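Local coordinates for DUF3256 domain-containing protein (Porphyromonas gingivalis W83, PDB 2P3P) that is of unknown function but has a magnesium site and is probably a membrane-linked, metal-binding protein, at residues 82-87 against 162-167. Sequence-based numbering, arbitrary orientation. Where two conformers were deposited one is given.
Sequences ILPFSD and ESDTLS
The carboxylate of Asp164 turns one face toward both Leu83 and Pro84. The methyl CD2 of Leu83 lies under that face, shifted to its OD1 side, 3.9 Å from Asp164 OD1. Pro84 comes to the same face near its outer rim, with its ring carbon CD 3.3 Å from Asp164 OD2. CD sits well off the carboxylate plane. CG of the Pro84 ring is nearer that plane and lies 3.6 Å from Asp164 OD2. No atom of 82-87 meets the opposite face. A water stands off the OD1 side, only modestly tilted from the plane. It donates to Asp164 OD1 at 2.8 Å and to Ile82 O at 2.7 Å, with about 119° between the two bonds.

No direct hydrogen bond joins the two segments. The end of strand 77-84 and the start of strand 165-170 belong to different antiparallel sheets, and their nearest CA atoms, those of Leu83 and Asp164, are 7.0 Å apart. Asp164 spans the gap from the centre of an inverse gamma turn, closed by a weak bond from Thr165 N to Ser163 O. Its chi1 of -58° sets CG beside its own backbone N and opposite the carbonyl carbon, and the carboxylate extends over Leu83. Trp197 in strand 193-197 touches both Leu83 and Asp164, and its NE1 bonds to Pro84 O. Arg81 adds a long, weak ion pair to Asp164 OD1.

The contact therefore joins the two sheets at a partly buried site. One carboxylate oxygen has a polar route to the neighbouring strand through water, while the other rests against proline carbons. The water and the distant arginine would probably help to stabilise negative charge on Asp164.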
loop_
_atom_site.group_PDB
_atom_site.type_symbol
_atom_site.label_atom_id
_atom_site.label_comp_id
_atom_site.label_asym_id
_atom_site.label_seq_id
_atom_site.Cartn_x
_atom_site.Cartn_y
_atom_site.Cartn_z
ATOM N N ILE A 82 -6.565 10.253 2.132
ATOM C CA ILE A 82 -6.064 11.616 2.088
ATOM C C ILE A 82 -5.012 11.779 3.197
ATOM O O ILE A 82 -5.189 11.333 4.315
ATOM C CB ILE A 82 -7.211 12.663 2.335
ATOM C CG1 ILE A 82 -8.274 12.530 1.283
ATOM C CG2 ILE A 82 -6.697 14.118 2.158
ATOM C CD1 ILE A 82 -7.773 12.939 -0.067
ATOM N N LEU A 83 -3.954 12.492 2.877
ATOM C CA LEU A 83 -2.936 12.923 3.833
ATOM C C LEU A 83 -2.788 14.440 3.734
ATOM O O LEU A 83 -2.888 15.051 2.648
ATOM C CB LEU A 83 -1.582 12.266 3.556
ATOM C CG LEU A 83 -1.486 10.748 3.528
ATOM C CD1 LEU A 83 -0.099 10.285 3.060
ATOM C CD2 LEU A 83 -1.834 10.222 4.896
ATOM N N PRO A 84 -2.580 15.083 4.874
ATOM C CA PRO A 84 -2.495 16.539 4.843
ATOM C C PRO A 84 -1.186 17.015 4.268
ATOM O O PRO A 84 -0.146 16.609 4.759
ATOM C CB PRO A 84 -2.572 16.932 6.324
ATOM C CG PRO A 84 -2.196 15.763 7.095
ATOM C CD PRO A 84 -2.456 14.537 6.245
ATOM N N PHE A 85 -1.238 17.890 3.266
ATOM C CA PHE A 85 -0.003 18.470 2.728
ATOM C C PHE A 85 0.333 19.718 3.518
ATOM O O PHE A 85 1.499 20.001 3.825
ATOM C CB PHE A 85 -0.076 18.761 1.212
ATOM C CG PHE A 85 1.214 19.243 0.687
ATOM C CD1 PHE A 85 2.243 18.350 0.399
ATOM C CD2 PHE A 85 1.446 20.606 0.584
ATOM C CE1 PHE A 85 3.494 18.821 -0.024
ATOM C CE2 PHE A 85 2.693 21.081 0.186
ATOM C CZ PHE A 85 3.704 20.208 -0.125
ATOM N N SER A 86 -0.686 20.515 3.792
ATOM C CA SER A 86 -0.619 21.530 4.822
ATOM C C SER A 86 -1.823 21.349 5.739
ATOM O O SER A 86 -2.483 20.318 5.702
ATOM C CB SER A 86 -0.643 22.914 4.187
ATOM O OG SER A 86 -1.910 23.191 3.654
ATOM N N ASP A 87 -2.119 22.355 6.548
ATOM C CA ASP A 87 -3.325 22.333 7.393
ATOM C C ASP A 87 -4.552 22.830 6.582
ATOM O O ASP A 87 -5.680 22.696 7.031
ATOM C CB ASP A 87 -3.100 23.166 8.654
ATOM C CG ASP A 87 -2.614 24.552 8.331
ATOM O OD1 ASP A 87 -2.787 24.929 7.162
ATOM O OD2 ASP A 87 -2.061 25.259 9.207
ATOM N N GLU A 162 -6.230 4.932 10.547
ATOM C CA GLU A 162 -6.639 5.909 11.544
ATOM C C GLU A 162 -5.594 6.949 11.947
ATOM O O GLU A 162 -5.957 7.907 12.615
ATOM C CB GLU A 162 -7.123 5.184 12.795
ATOM C CG GLU A 162 -7.569 3.776 12.486
ATOM C CD GLU A 162 -8.152 3.080 13.662
ATOM O OE1 GLU A 162 -8.143 3.667 14.783
ATOM O OE2 GLU A 162 -8.617 1.932 13.457
ATOM N N SER A 163 -4.323 6.708 11.652
ATOM C CA SER A 163 -3.287 7.716 11.859
ATOM C C SER A 163 -2.499 7.870 10.583
ATOM O O SER A 163 -2.609 7.029 9.678
ATOM C CB SER A 163 -2.336 7.348 13.005
ATOM O OG SER A 163 -3.021 6.783 14.101
ATOM N N ASP A 164 -1.681 8.925 10.523
ATOM C CA ASP A 164 -0.855 9.180 9.342
ATOM C C ASP A 164 0.503 8.441 9.524
ATOM O O ASP A 164 1.585 9.022 9.661
ATOM C CB ASP A 164 -0.720 10.700 9.046
ATOM C CG ASP A 164 -2.072 11.413 8.828
ATOM O OD1 ASP A 164 -3.087 10.738 8.526
ATOM O OD2 ASP A 164 -2.113 12.681 8.916
ATOM N N THR A 165 0.395 7.122 9.516
ATOM C CA THR A 165 1.525 6.240 9.701
ATOM C C THR A 165 1.348 5.038 8.779
ATOM O O THR A 165 0.220 4.699 8.390
ATOM C CB THR A 165 1.651 5.774 11.180
ATOM O OG1 THR A 165 0.523 4.962 11.571
ATOM C CG2 THR A 165 1.761 6.971 12.139
ATOM N N LEU A 166 2.459 4.377 8.480
ATOM C CA LEU A 166 2.473 3.144 7.672
ATOM C C LEU A 166 3.548 2.242 8.209
ATOM O O LEU A 166 4.491 2.725 8.864
ATOM C CB LEU A 166 2.689 3.418 6.182
ATOM C CG LEU A 166 4.035 3.871 5.599
ATOM C CD1 LEU A 166 5.097 2.784 5.600
ATOM C CD2 LEU A 166 3.817 4.368 4.130
ATOM N N SER A 167 3.382 0.941 7.943
ATOM C CA SER A 167 4.316 -0.088 8.303
ATOM C C SER A 167 4.686 -0.845 7.029
ATOM O O SER A 167 3.870 -0.995 6.114
ATOM C CB SER A 167 3.653 -1.006 9.337
ATOM O OG SER A 167 4.508 -1.981 9.842
HETATM O O HOH W 1 -5.116 11.883 6.954
#